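PDB 1C3P: protein (hdlp (histone deacetylase-like protein)), which probably acts as a zinc-dependent deacetylase of the histone deacetylase family, and may take part in acetoin breakdown. Local coordinates for residues S29-F34 against F124-G129; R33-M38 against A305-W310; E328-I333 against Y346-L351. One frame throughout, in Å; residues are numbered along the deposited sequence.

How the interactions relate
Helix 28-37 serves both interaction 1 and interaction 2, whose centres lie about 9 Å apart. In the first it meets the end of the strand 122-125 and the turn after it; in the second it crosses helix 299-314. Every touching residue of these two is buried, yet interaction 1 is purely apolar, whereas interaction 2 adds a hydroxyl at a ring edge and a lysine chain on an indole. Interaction 3 lies farther out, between helix 324-332 and the loop beyond it, and pairs buried leucines with a surface lysine. It is tied to the others by Phe34 against Leu330, Leu30 against Ile333, and Leu308 against Leu351.

Interaction 1: S29-F34 against F124-G129; sequences SLLLRF and FNPAGG
Leu31 reaches from helix 28-37 toward Pro126. Its CB sets out toward the 124-129 segment but stops short of the proline ring, and CG likewise does not touch it. The touching is left to the methyl CD1, which sits 3.9 Å from Pro126 CB and 4.1 Å from Pro126 CG, the leucine lying crosswise to the proline. The same methyl comes obliquely to the Phe124 ring, 4.5 Å from CE2, and lies 3.9 Å from Trp306 CE3. The other branch, CD2, turns elsewhere and rests 4.0 Å from Thr307 OG1. Both torsions of Leu31 (chi1 -148°, chi2 -149°) stand about 30° from staggered values, probably a modest strain, consistent with the fork being fitted among these neighbours.

The fold is the open alpha/beta arrangement of the arginase and deacetylase clan: strand 122-125 runs between strands 4-8 and 290-292 of a parallel sheet, and helix 28-37 meets the segment where the strand ends. The side chain of Phe124 is about 11 Å from that of Asp168, a zinc ligand in another crystal structure of this protein. The Phe124 ring makes an edge-to-face contact with Trp306 and has Pro126 N over one face, offset toward the rim.

Beyond the strand a type I turn runs from Asn125 to Gly128, closed by Gly128 N to Asn125 O at 3.1 Å. A weak bond from Ala127 N to Asn125 OD1 adds an Asx turn, while Asn125 ND2 is held by Thr110 OG1 and Ala106 O. A side chain on Gly128 would run into Asn125 ND2; Gly129, with positive phi, gives its N to Asn146 OD1.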
ATOM      1  N   SER A  29       3.044   9.263  10.326  1.00 19.22           N
ATOM      2  CA  SER A  29       3.226  10.038  11.559  1.00 19.63           C
ATOM      3  C   SER A  29       1.837  10.389  12.073  1.00 21.50           C
ATOM      4  O   SER A  29       1.593  10.430  13.278  1.00 18.95           O
ATOM      5  CB  SER A  29       4.039  11.326  11.314  1.00 24.45           C
ATOM      6  OG  SER A  29       3.330  12.262  10.509  1.00 28.74           O
ATOM      7  N   LEU A  30       0.906  10.617  11.156  1.00 19.56           N
ATOM      8  CA  LEU A  30      -0.434  10.957  11.588  1.00 25.97           C
ATOM      9  C   LEU A  30      -1.076   9.731  12.224  1.00 18.44           C
ATOM     10  O   LEU A  30      -1.786   9.864  13.207  1.00 25.05           O
ATOM     11  CB  LEU A  30      -1.281  11.454  10.412  1.00 22.90           C
ATOM     12  CG  LEU A  30      -2.729  11.903  10.698  1.00 26.62           C
ATOM     13  CD1 LEU A  30      -3.569  10.723  11.104  1.00 38.27           C
ATOM     14  CD2 LEU A  30      -2.743  12.968  11.796  1.00 25.71           C
ATOM     15  N   LEU A  31      -0.826   8.545  11.661  1.00 19.65           N
ATOM     16  CA  LEU A  31      -1.403   7.313  12.206  1.00 20.47           C
ATOM     17  C   LEU A  31      -0.901   7.129  13.637  1.00 23.85           C
ATOM     18  O   LEU A  31      -1.673   6.833  14.543  1.00 21.24           O
ATOM     19  CB  LEU A  31      -0.981   6.084  11.389  1.00 20.60           C
ATOM     20  CG  LEU A  31      -1.903   4.854  11.229  1.00 39.80           C
ATOM     21  CD1 LEU A  31      -1.044   3.570  11.099  1.00 23.99           C
ATOM     22  CD2 LEU A  31      -2.831   4.706  12.396  1.00 28.48           C
ATOM     23  N   LEU A  32       0.401   7.291  13.828  1.00 23.91           N
ATOM     24  CA  LEU A  32       0.982   7.131  15.150  1.00 24.82           C
ATOM     25  C   LEU A  32       0.366   8.097  16.145  1.00 19.56           C
ATOM     26  O   LEU A  32      -0.009   7.687  17.235  1.00 20.71           O
ATOM     27  CB  LEU A  32       2.504   7.329  15.113  1.00 24.81           C
ATOM     28  CG  LEU A  32       3.366   6.231  14.478  1.00 27.00           C
ATOM     29  CD1 LEU A  32       4.848   6.584  14.620  1.00 27.13           C
ATOM     30  CD2 LEU A  32       3.100   4.910  15.175  1.00 34.49           C
ATOM     31  N   ARG A  33       0.263   9.371  15.770  1.00 23.25           N
ATOM     32  CA  ARG A  33      -0.314  10.358  16.674  1.00 24.33           C
ATOM     33  C   ARG A  33      -1.781  10.061  16.929  1.00 30.33           C
ATOM     34  O   ARG A  33      -2.284  10.283  18.025  1.00 25.45           O
ATOM     35  CB  ARG A  33      -0.143  11.775  16.111  1.00 23.46           C
ATOM     36  CG  ARG A  33       1.324  12.231  16.062  1.00 26.94           C
ATOM     37  CD  ARG A  33       1.468  13.734  15.848  1.00 42.13           C
ATOM     38  NE  ARG A  33       0.899  14.172  14.579  1.00 59.06           N
ATOM     39  CZ  ARG A  33       0.915  15.430  14.147  1.00 60.87           C
ATOM     40  NH1 ARG A  33       1.473  16.380  14.882  1.00 65.33           N
ATOM     41  NH2 ARG A  33       0.380  15.737  12.971  1.00 56.24           N
ATOM     42  N   PHE A  34      -2.463   9.539  15.915  1.00 24.98           N
ATOM     43  CA  PHE A  34      -3.871   9.212  16.034  1.00 27.09           C
ATOM     44  C   PHE A  34      -4.085   8.012  16.961  1.00 23.93           C
ATOM     45  O   PHE A  34      -4.929   8.046  17.861  1.00 21.71           O
ATOM     46  CB  PHE A  34      -4.454   8.908  14.651  1.00 24.88           C
ATOM     47  CG  PHE A  34      -5.939   8.742  14.652  1.00 20.46           C
ATOM     48  CD1 PHE A  34      -6.767   9.846  14.784  1.00 18.74           C
ATOM     49  CD2 PHE A  34      -6.514   7.473  14.553  1.00 20.19           C
ATOM     50  CE1 PHE A  34      -8.168   9.694  14.814  1.00 23.04           C
ATOM     51  CE2 PHE A  34      -7.903   7.303  14.580  1.00 25.08           C
ATOM     52  CZ  PHE A  34      -8.733   8.423  14.712  1.00 23.31           C
ATOM     53  N   PHE A 124       3.020  -4.840  11.126  1.00 12.92           N
ATOM     54  CA  PHE A 124       2.399  -3.963  10.145  1.00 14.67           C
ATOM     55  C   PHE A 124       3.308  -2.761   9.922  1.00 22.60           C
ATOM     56  O   PHE A 124       3.682  -2.064  10.869  1.00 19.22           O
ATOM     57  CB  PHE A 124       1.024  -3.502  10.659  1.00 14.67           C
ATOM     58  CG  PHE A 124       0.316  -2.493   9.771  1.00 20.28           C
ATOM     59  CD1 PHE A 124       0.383  -2.579   8.384  1.00 18.56           C
ATOM     60  CD2 PHE A 124      -0.511  -1.511  10.336  1.00 19.53           C
ATOM     61  CE1 PHE A 124      -0.364  -1.708   7.575  1.00 18.75           C
ATOM     62  CE2 PHE A 124      -1.269  -0.634   9.523  1.00 20.18           C
ATOM     63  CZ  PHE A 124      -1.191  -0.738   8.148  1.00 21.57           C
ATOM     64  N   ASN A 125       3.690  -2.546   8.668  1.00 19.39           N
ATOM     65  CA  ASN A 125       4.489  -1.391   8.308  1.00 16.80           C
ATOM     66  C   ASN A 125       3.630  -0.483   7.429  1.00 16.22           C
ATOM     67  O   ASN A 125       3.583  -0.649   6.210  1.00 15.28           O
ATOM     68  CB  ASN A 125       5.742  -1.790   7.527  1.00 15.71           C
ATOM     69  CG  ASN A 125       6.414  -0.590   6.921  1.00 12.84           C
ATOM     70  OD1 ASN A 125       6.325   0.505   7.478  1.00 14.91           O
ATOM     71  ND2 ASN A 125       7.107  -0.776   5.780  1.00 16.21           N
ATOM     72  N   PRO A 126       2.948   0.503   8.029  1.00 14.84           N
ATOM     73  CA  PRO A 126       2.103   1.406   7.249  1.00 17.33           C
ATOM     74  C   PRO A 126       2.827   2.260   6.206  1.00 13.78           C
ATOM     75  O   PRO A 126       2.209   2.722   5.254  1.00 17.03           O
ATOM     76  CB  PRO A 126       1.433   2.248   8.333  1.00 16.32           C
ATOM     77  CG  PRO A 126       2.521   2.311   9.405  1.00 20.95           C
ATOM     78  CD  PRO A 126       2.870   0.844   9.462  1.00 18.10           C
ATOM     79  N   ALA A 127       4.129   2.471   6.387  1.00 14.57           N
ATOM     80  CA  ALA A 127       4.905   3.280   5.455  1.00 17.37           C
ATOM     81  C   ALA A 127       5.240   2.507   4.186  1.00 19.77           C
ATOM     82  O   ALA A 127       5.586   3.108   3.167  1.00 15.62           O
ATOM     83  CB  ALA A 127       6.216   3.770   6.132  1.00 14.48           C
ATOM     84  N   GLY A 128       5.121   1.185   4.248  1.00 13.54           N
ATOM     85  CA  GLY A 128       5.453   0.336   3.111  1.00 13.53           C
ATOM     86  C   GLY A 128       4.411   0.281   2.007  1.00 14.49           C
ATOM     87  O   GLY A 128       3.404   0.978   2.039  1.00 15.65           O
ATOM     88  N   GLY A 129       4.659  -0.566   1.019  1.00 13.35           N
ATOM     89  CA  GLY A 129       3.736  -0.693  -0.089  1.00 16.28           C
ATOM     90  C   GLY A 129       3.912   0.339  -1.196  1.00 15.69           C
ATOM     91  O   GLY A 129       2.949   0.656  -1.886  1.00 16.10           O
TER

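Interaction 2: R33-M38 against A305-W310; sequences RFKDAM and AWTLIW. Unlike the reference sequence in segment 33-38: Lys35 (reference Leu).
Thr307 sets its hydroxyl against the edge of the Phe34 ring, in the ring plane, with OG1 3.1 Å from CD2 and 3.3 Å from CE2. This is the tight part of a helix crossing: the axes of segments 33-37 and 305-310 approach to 10.6 Å and cross at -63°, and side chains fill the space between them. Close packing continues at Lys35, a leucine in the reference sequence: its CD lies 3.3 Å from Trp310 CD1, and CE sits over one face of the indole. Bends at chi3 (-63°) and chi4 (61°) fold the chain across that face. Met38 is looser, placing CG over a face of Phe34 instead; Arg33 and Asp36 belong to the exposed side of the helix. The Thr307 hydroxyl and the Trp310 indole N-H are bonded outside the two segments, OG1 to Ala303 O and NE1 to Leu40 O. With the Thr307 proton spent on that carbonyl, the oxygen can turn electron density to the positive rim of Phe34, whereas Lys35 NZ, a long 5.1 Å from the centre of the Trp310 five-membered ring, probably adds at most a weak cation-pi attraction to aliphatic packing.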
ATOM      1  N   ARG A  33       0.263   9.371  15.770  1.00 23.25           N
ATOM      2  CA  ARG A  33      -0.314  10.358  16.674  1.00 24.33           C
ATOM      3  C   ARG A  33      -1.781  10.061  16.929  1.00 30.33           C
ATOM      4  O   ARG A  33      -2.284  10.283  18.025  1.00 25.45           O
ATOM      5  CB  ARG A  33      -0.143  11.775  16.111  1.00 23.46           C
ATOM      6  CG  ARG A  33       1.324  12.231  16.062  1.00 26.94           C
ATOM      7  CD  ARG A  33       1.468  13.734  15.848  1.00 42.13           C
ATOM      8  NE  ARG A  33       0.899  14.172  14.579  1.00 59.06           N
ATOM      9  CZ  ARG A  33       0.915  15.430  14.147  1.00 60.87           C
ATOM     10  NH1 ARG A  33       1.473  16.380  14.882  1.00 65.33           N
ATOM     11  NH2 ARG A  33       0.380  15.737  12.971  1.00 56.24           N
ATOM     12  N   PHE A  34      -2.463   9.539  15.915  1.00 24.98           N
ATOM     13  CA  PHE A  34      -3.871   9.212  16.034  1.00 27.09           C
ATOM     14  C   PHE A  34      -4.085   8.012  16.961  1.00 23.93           C
ATOM     15  O   PHE A  34      -4.929   8.046  17.861  1.00 21.71           O
ATOM     16  CB  PHE A  34      -4.454   8.908  14.651  1.00 24.88           C
ATOM     17  CG  PHE A  34      -5.939   8.742  14.652  1.00 20.46           C
ATOM     18  CD1 PHE A  34      -6.767   9.846  14.784  1.00 18.74           C
ATOM     19  CD2 PHE A  34      -6.514   7.473  14.553  1.00 20.19           C
ATOM     20  CE1 PHE A  34      -8.168   9.694  14.814  1.00 23.04           C
ATOM     21  CE2 PHE A  34      -7.903   7.303  14.580  1.00 25.08           C
ATOM     22  CZ  PHE A  34      -8.733   8.423  14.712  1.00 23.31           C
ATOM     23  N   LYS A  35      -3.325   6.937  16.781  1.00 21.33           N
ATOM     24  CA  LYS A  35      -3.560   5.825  17.679  1.00 22.54           C
ATOM     25  C   LYS A  35      -3.192   6.175  19.109  1.00 24.68           C
ATOM     26  O   LYS A  35      -3.771   5.631  20.042  1.00 22.33           O
ATOM     27  CB  LYS A  35      -2.824   4.583  17.224  1.00 29.70           C
ATOM     28  CG  LYS A  35      -3.520   3.907  16.055  1.00 29.48           C
ATOM     29  CD  LYS A  35      -2.763   2.689  15.614  1.00 42.17           C
ATOM     30  CE  LYS A  35      -1.393   3.069  15.117  1.00 34.89           C
ATOM     31  NZ  LYS A  35      -0.546   3.728  16.144  1.00 67.18           N
ATOM     32  N   ASP A  36      -2.242   7.084  19.281  1.00 25.67           N
ATOM     33  CA  ASP A  36      -1.849   7.491  20.623  1.00 25.57           C
ATOM     34  C   ASP A  36      -2.980   8.315  21.221  1.00 28.04           C
ATOM     35  O   ASP A  36      -3.390   8.081  22.362  1.00 29.52           O
ATOM     36  CB  ASP A  36      -0.555   8.311  20.586  1.00 32.26           C
ATOM     37  CG  ASP A  36      -0.081   8.721  21.980  1.00 33.92           C
ATOM     38  OD1 ASP A  36      -0.004   7.850  22.873  1.00 40.22           O
ATOM     39  OD2 ASP A  36       0.226   9.910  22.174  1.00 40.06           O
ATOM     40  N   ALA A  37      -3.492   9.273  20.452  1.00 23.32           N
ATOM     41  CA  ALA A  37      -4.596  10.113  20.926  1.00 28.22           C
ATOM     42  C   ALA A  37      -5.809   9.254  21.324  1.00 28.41           C
ATOM     43  O   ALA A  37      -6.513   9.581  22.278  1.00 29.27           O
ATOM     44  CB  ALA A  37      -4.989  11.144  19.837  1.00 25.93           C
ATOM     45  N   MET A  38      -6.029   8.151  20.606  1.00 24.76           N
ATOM     46  CA  MET A  38      -7.150   7.219  20.867  1.00 25.45           C
ATOM     47  C   MET A  38      -6.803   6.168  21.937  1.00 26.42           C
ATOM     48  O   MET A  38      -7.642   5.319  22.289  1.00 23.77           O
ATOM     49  CB  MET A  38      -7.525   6.471  19.577  1.00 25.19           C
ATOM     50  CG  MET A  38      -8.091   7.334  18.471  1.00 22.32           C
ATOM     51  SD  MET A  38      -9.791   7.789  18.837  1.00 29.90           S
ATOM     52  CE  MET A  38     -10.541   6.155  18.849  1.00 26.51           C
ATOM     53  N   ALA A 305      -9.178   4.124   8.905  1.00 19.93           N
ATOM     54  CA  ALA A 305      -9.094   2.800   8.302  1.00 18.70           C
ATOM     55  C   ALA A 305      -7.926   1.977   8.807  1.00 16.46           C
ATOM     56  O   ALA A 305      -8.090   0.803   9.140  1.00 19.49           O
ATOM     57  CB  ALA A 305      -9.052   2.920   6.750  1.00 18.26           C
ATOM     58  N   TRP A 306      -6.735   2.567   8.862  1.00 21.92           N
ATOM     59  CA  TRP A 306      -5.612   1.805   9.372  1.00 18.99           C
ATOM     60  C   TRP A 306      -5.800   1.541  10.851  1.00 20.26           C
ATOM     61  O   TRP A 306      -5.272   0.567  11.381  1.00 21.20           O
ATOM     62  CB  TRP A 306      -4.281   2.513   9.121  1.00 17.96           C
ATOM     63  CG  TRP A 306      -3.775   2.297   7.713  1.00 21.34           C
ATOM     64  CD1 TRP A 306      -4.151   1.310   6.852  1.00 19.88           C
ATOM     65  CD2 TRP A 306      -2.754   3.044   7.046  1.00 16.55           C
ATOM     66  NE1 TRP A 306      -3.427   1.393   5.685  1.00 15.95           N
ATOM     67  CE2 TRP A 306      -2.562   2.449   5.779  1.00 19.37           C
ATOM     68  CE3 TRP A 306      -1.981   4.161   7.396  1.00 17.80           C
ATOM     69  CZ2 TRP A 306      -1.624   2.936   4.859  1.00 24.85           C
ATOM     70  CZ3 TRP A 306      -1.051   4.645   6.484  1.00 29.69           C
ATOM     71  CH2 TRP A 306      -0.881   4.029   5.226  1.00 17.04           C
ATOM     72  N   THR A 307      -6.549   2.405  11.526  1.00 18.60           N
ATOM     73  CA  THR A 307      -6.789   2.172  12.943  1.00 16.88           C
ATOM     74  C   THR A 307      -7.601   0.882  13.065  1.00 17.47           C
ATOM     75  O   THR A 307      -7.339   0.073  13.950  1.00 18.94           O
ATOM     76  CB  THR A 307      -7.506   3.383  13.597  1.00 22.05           C
ATOM     77  OG1 THR A 307      -6.565   4.459  13.725  1.00 21.58           O
ATOM     78  CG2 THR A 307      -8.054   3.023  14.977  1.00 24.86           C
ATOM     79  N   LEU A 308      -8.571   0.670  12.173  1.00 19.97           N
ATOM     80  CA  LEU A 308      -9.344  -0.574  12.212  1.00 22.54           C
ATOM     81  C   LEU A 308      -8.403  -1.773  12.038  1.00 22.98           C
ATOM     82  O   LEU A 308      -8.540  -2.808  12.711  1.00 22.27           O
ATOM     83  CB  LEU A 308     -10.419  -0.599  11.114  1.00 21.13           C
ATOM     84  CG  LEU A 308     -11.565   0.410  11.240  1.00 22.82           C
ATOM     85  CD1 LEU A 308     -12.615   0.181  10.130  1.00 25.01           C
ATOM     86  CD2 LEU A 308     -12.207   0.242  12.625  1.00 29.09           C
ATOM     87  N   ILE A 309      -7.443  -1.640  11.129  1.00 22.54           N
ATOM     88  CA  ILE A 309      -6.492  -2.718  10.901  1.00 17.09           C
ATOM     89  C   ILE A 309      -5.665  -2.960  12.159  1.00 20.84           C
ATOM     90  O   ILE A 309      -5.441  -4.106  12.551  1.00 25.20           O
ATOM     91  CB  ILE A 309      -5.505  -2.387   9.762  1.00 18.12           C
ATOM     92  CG1 ILE A 309      -6.255  -2.219   8.440  1.00 18.26           C
ATOM     93  CG2 ILE A 309      -4.463  -3.488   9.657  1.00 24.16           C
ATOM     94  CD1 ILE A 309      -6.979  -3.471   7.990  1.00 26.57           C
ATOM     95  N   TRP A 310      -5.203  -1.887  12.795  1.00 16.86           N
ATOM     96  CA  TRP A 310      -4.381  -2.068  13.994  1.00 17.86           C
ATOM     97  C   TRP A 310      -5.188  -2.739  15.112  1.00 20.86           C
ATOM     98  O   TRP A 310      -4.690  -3.642  15.794  1.00 21.38           O
ATOM     99  CB  TRP A 310      -3.812  -0.731  14.462  1.00 14.83           C
ATOM    100  CG  TRP A 310      -2.977  -0.866  15.684  1.00 16.63           C
ATOM    101  CD1 TRP A 310      -3.242  -0.333  16.913  1.00 19.82           C
ATOM    102  CD2 TRP A 310      -1.796  -1.676  15.841  1.00 18.62           C
ATOM    103  NE1 TRP A 310      -2.307  -0.765  17.825  1.00 25.84           N
ATOM    104  CE2 TRP A 310      -1.410  -1.589  17.195  1.00 25.60           C
ATOM    105  CE3 TRP A 310      -1.031  -2.466  14.970  1.00 24.06           C
ATOM    106  CZ2 TRP A 310      -0.291  -2.262  17.700  1.00 26.14           C
ATOM    107  CZ3 TRP A 310       0.078  -3.135  15.467  1.00 24.89           C
ATOM    108  CH2 TRP A 310       0.439  -3.029  16.823  1.00 24.96           C
TER

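Interaction 3: E328-I333 against Y346-L351; sequences ELLKSI and YMLETL
Leu348 drives its forked end between Leu330 and Lys331, joining the last turns of helix 324-332 to a 3-10 segment that includes 346-348, in the loop that leads toward helix 362-372. The apolar contacts come first. Branch CD2 lies 3.8 Å from both Leu330 CB and Leu330 CD1, the two leucines lying alongside with their ends pointing opposite ways. Branch CD1 comes across the aliphatic part of Lys331, 3.7 Å from CG. With CG anti to the carbonyl carbon (chi1 -55°) and the chain extended at chi2 (176°), both methyls of Leu348 face the helix. Replacing Leu348 by an alanine removes both methyls, which would probably leave a gap against Leu330 CD1 and the Lys331 methylenes. Tyr300 of helix 299-314 also packs on both leucines.

Each segment has its own hydrogen bonds, and Lys327 NZ, from the same helix, also joins it to the loop at Leu348 O. On the helix, Leu329 O receives both Ser332 N and Ser332 OG, the hydroxyl arriving in the carbonyl plane on a lone pair. In the loop, the 3-10 turn is marked by Glu349 N bonding Tyr346 O at 3.0 Å.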
ATOM      1  N   GLU A 328      -9.559  16.604  17.468  1.00 31.59           N
ATOM      2  CA  GLU A 328      -8.783  17.827  17.353  1.00 28.93           C
ATOM      3  C   GLU A 328      -7.527  17.608  16.510  1.00 30.46           C
ATOM      4  O   GLU A 328      -7.137  18.471  15.713  1.00 26.29           O
ATOM      5  CB  GLU A 328      -8.457  18.346  18.752  1.00 32.30           C
ATOM      6  CG  GLU A 328      -9.731  18.724  19.489  1.00 47.50           C
ATOM      7  CD  GLU A 328      -9.499  19.258  20.888  1.00 46.67           C
ATOM      8  OE1 GLU A 328      -8.708  20.209  21.041  1.00 56.88           O
ATOM      9  OE2 GLU A 328     -10.129  18.737  21.830  1.00 42.24           O
ATOM     10  N   LEU A 329      -6.910  16.441  16.666  1.00 24.93           N
ATOM     11  CA  LEU A 329      -5.723  16.109  15.880  1.00 24.80           C
ATOM     12  C   LEU A 329      -6.094  16.171  14.395  1.00 23.50           C
ATOM     13  O   LEU A 329      -5.461  16.885  13.622  1.00 25.60           O
ATOM     14  CB  LEU A 329      -5.229  14.695  16.217  1.00 25.70           C
ATOM     15  CG  LEU A 329      -4.165  14.096  15.275  1.00 19.71           C
ATOM     16  CD1 LEU A 329      -2.898  14.950  15.294  1.00 25.26           C
ATOM     17  CD2 LEU A 329      -3.865  12.672  15.685  1.00 24.73           C
ATOM     18  N   LEU A 330      -7.131  15.436  14.007  1.00 23.02           N
ATOM     19  CA  LEU A 330      -7.549  15.419  12.606  1.00 23.85           C
ATOM     20  C   LEU A 330      -7.918  16.796  12.088  1.00 26.94           C
ATOM     21  O   LEU A 330      -7.564  17.155  10.965  1.00 26.65           O
ATOM     22  CB  LEU A 330      -8.720  14.465  12.404  1.00 21.74           C
ATOM     23  CG  LEU A 330      -8.418  13.000  12.717  1.00 25.29           C
ATOM     24  CD1 LEU A 330      -9.608  12.152  12.283  1.00 30.58           C
ATOM     25  CD2 LEU A 330      -7.178  12.544  11.981  1.00 22.44           C
ATOM     26  N   LYS A 331      -8.622  17.570  12.910  1.00 30.82           N
ATOM     27  CA  LYS A 331      -9.021  18.913  12.512  1.00 29.53           C
ATOM     28  C   LYS A 331      -7.821  19.842  12.331  1.00 30.07           C
ATOM     29  O   LYS A 331      -7.916  20.833  11.602  1.00 36.20           O
ATOM     30  CB  LYS A 331      -9.998  19.512  13.541  1.00 29.67           C
ATOM     31  CG  LYS A 331     -11.275  18.710  13.721  1.00 36.06           C
ATOM     32  CD  LYS A 331     -12.215  19.356  14.723  1.00 42.75           C
ATOM     33  CE  LYS A 331     -12.694  20.711  14.231  1.00 53.98           C
ATOM     34  NZ  LYS A 331     -13.674  21.328  15.170  1.00 67.57           N
ATOM     35  N   SER A 332      -6.689  19.512  12.953  1.00 30.08           N
ATOM     36  CA  SER A 332      -5.494  20.359  12.862  1.00 33.35           C
ATOM     37  C   SER A 332      -4.724  20.190  11.558  1.00 37.72           C
ATOM     38  O   SER A 332      -3.878  21.018  11.216  1.00 30.78           O
ATOM     39  CB  SER A 332      -4.544  20.082  14.033  1.00 40.36           C
ATOM     40  OG  SER A 332      -3.867  18.843  13.872  1.00 34.04           O
ATOM     41  N   ILE A 333      -5.011  19.110  10.840  1.00 30.61           N
ATOM     42  CA  ILE A 333      -4.347  18.833   9.573  1.00 37.59           C
ATOM     43  C   ILE A 333      -4.877  19.767   8.490  1.00 43.41           C
ATOM     44  O   ILE A 333      -6.041  19.672   8.110  1.00 46.24           O
ATOM     45  CB  ILE A 333      -4.625  17.397   9.110  1.00 33.59           C
ATOM     46  CG1 ILE A 333      -4.288  16.412  10.226  1.00 38.95           C
ATOM     47  CG2 ILE A 333      -3.798  17.082   7.863  1.00 37.05           C
ATOM     48  CD1 ILE A 333      -4.679  14.989   9.908  1.00 46.83           C
ATOM     49  N   TYR A 346     -18.474  14.343   9.248  1.00 25.64           N
ATOM     50  CA  TYR A 346     -19.160  13.206   9.857  1.00 26.81           C
ATOM     51  C   TYR A 346     -18.151  12.105  10.196  1.00 25.57           C
ATOM     52  O   TYR A 346     -18.399  11.260  11.054  1.00 28.07           O
ATOM     53  CB  TYR A 346     -20.191  12.652   8.876  1.00 34.41           C
ATOM     54  CG  TYR A 346     -19.567  12.085   7.607  1.00 27.35           C
ATOM     55  CD1 TYR A 346     -19.116  10.761   7.549  1.00 24.87           C
ATOM     56  CD2 TYR A 346     -19.412  12.887   6.476  1.00 27.70           C
ATOM     57  CE1 TYR A 346     -18.524  10.244   6.380  1.00 28.05           C
ATOM     58  CE2 TYR A 346     -18.820  12.383   5.305  1.00 26.59           C
ATOM     59  CZ  TYR A 346     -18.382  11.065   5.265  1.00 33.75           C
ATOM     60  OH  TYR A 346     -17.809  10.577   4.105  1.00 26.06           O
ATOM     61  N   MET A 347     -17.016  12.107   9.504  1.00 29.08           N
ATOM     62  CA  MET A 347     -15.984  11.094   9.737  1.00 24.19           C
ATOM     63  C   MET A 347     -15.386  11.226  11.120  1.00 29.45           C
ATOM     64  O   MET A 347     -14.859  10.251  11.670  1.00 28.08           O
ATOM     65  CB  MET A 347     -14.871  11.217   8.692  1.00 24.87           C
ATOM     66  CG  MET A 347     -15.328  10.951   7.273  1.00 23.66           C
ATOM     67  SD  MET A 347     -13.979  11.214   6.061  1.00 27.02           S
ATOM     68  CE  MET A 347     -13.514  12.777   6.364  1.00 37.69           C
ATOM     69  N   LEU A 348     -15.483  12.434  11.680  1.00 23.71           N
ATOM     70  CA  LEU A 348     -14.950  12.733  13.011  1.00 34.11           C
ATOM     71  C   LEU A 348     -15.887  12.227  14.104  1.00 36.09           C
ATOM     72  O   LEU A 348     -15.516  12.164  15.277  1.00 33.30           O
ATOM     73  CB  LEU A 348     -14.777  14.249  13.192  1.00 25.37           C
ATOM     74  CG  LEU A 348     -13.953  15.086  12.213  1.00 30.38           C
ATOM     75  CD1 LEU A 348     -14.056  16.564  12.610  1.00 27.44           C
ATOM     76  CD2 LEU A 348     -12.498  14.623  12.208  1.00 36.44           C
ATOM     77  N   GLU A 349     -17.101  11.861  13.706  1.00 30.51           N
ATOM     78  CA  GLU A 349     -18.119  11.401  14.641  1.00 35.53           C
ATOM     79  C   GLU A 349     -18.161   9.897  14.916  1.00 38.48           C
ATOM     80  O   GLU A 349     -18.916   9.438  15.774  1.00 40.12           O
ATOM     81  CB  GLU A 349     -19.491  11.869  14.148  1.00 31.35           C
ATOM     82  CG  GLU A 349     -19.614  13.371  13.999  1.00 29.09           C
ATOM     83  CD  GLU A 349     -19.330  14.107  15.294  1.00 31.78           C
ATOM     84  OE1 GLU A 349     -19.746  13.603  16.357  1.00 30.98           O
ATOM     85  OE2 GLU A 349     -18.714  15.190  15.252  1.00 30.67           O
ATOM     86  N   THR A 350     -17.366   9.127  14.188  1.00 33.58           N
ATOM     87  CA  THR A 350     -17.334   7.686  14.380  1.00 29.74           C
ATOM     88  C   THR A 350     -16.076   7.119  13.757  1.00 30.63           C
ATOM     89  O   THR A 350     -15.529   7.691  12.818  1.00 26.62           O
ATOM     90  CB  THR A 350     -18.534   6.998  13.726  1.00 35.91           C
ATOM     91  OG1 THR A 350     -19.745   7.473  14.322  1.00 45.03           O
ATOM     92  CG2 THR A 350     -18.449   5.492  13.917  1.00 49.48           C
ATOM     93  N   LEU A 351     -15.627   5.983  14.271  1.00 29.07           N
ATOM     94  CA  LEU A 351     -14.426   5.371  13.744  1.00 24.59           C
ATOM     95  C   LEU A 351     -14.782   4.527  12.516  1.00 29.71           C
ATOM     96  O   LEU A 351     -14.108   4.590  11.486  1.00 30.53           O
ATOM     97  CB  LEU A 351     -13.771   4.507  14.827  1.00 29.91           C
ATOM     98  CG  LEU A 351     -12.294   4.173  14.622  1.00 39.62           C
ATOM     99  CD1 LEU A 351     -11.757   3.456  15.844  1.00 37.09           C
ATOM    100  CD2 LEU A 351     -12.112   3.332  13.381  1.00 54.03           C
TER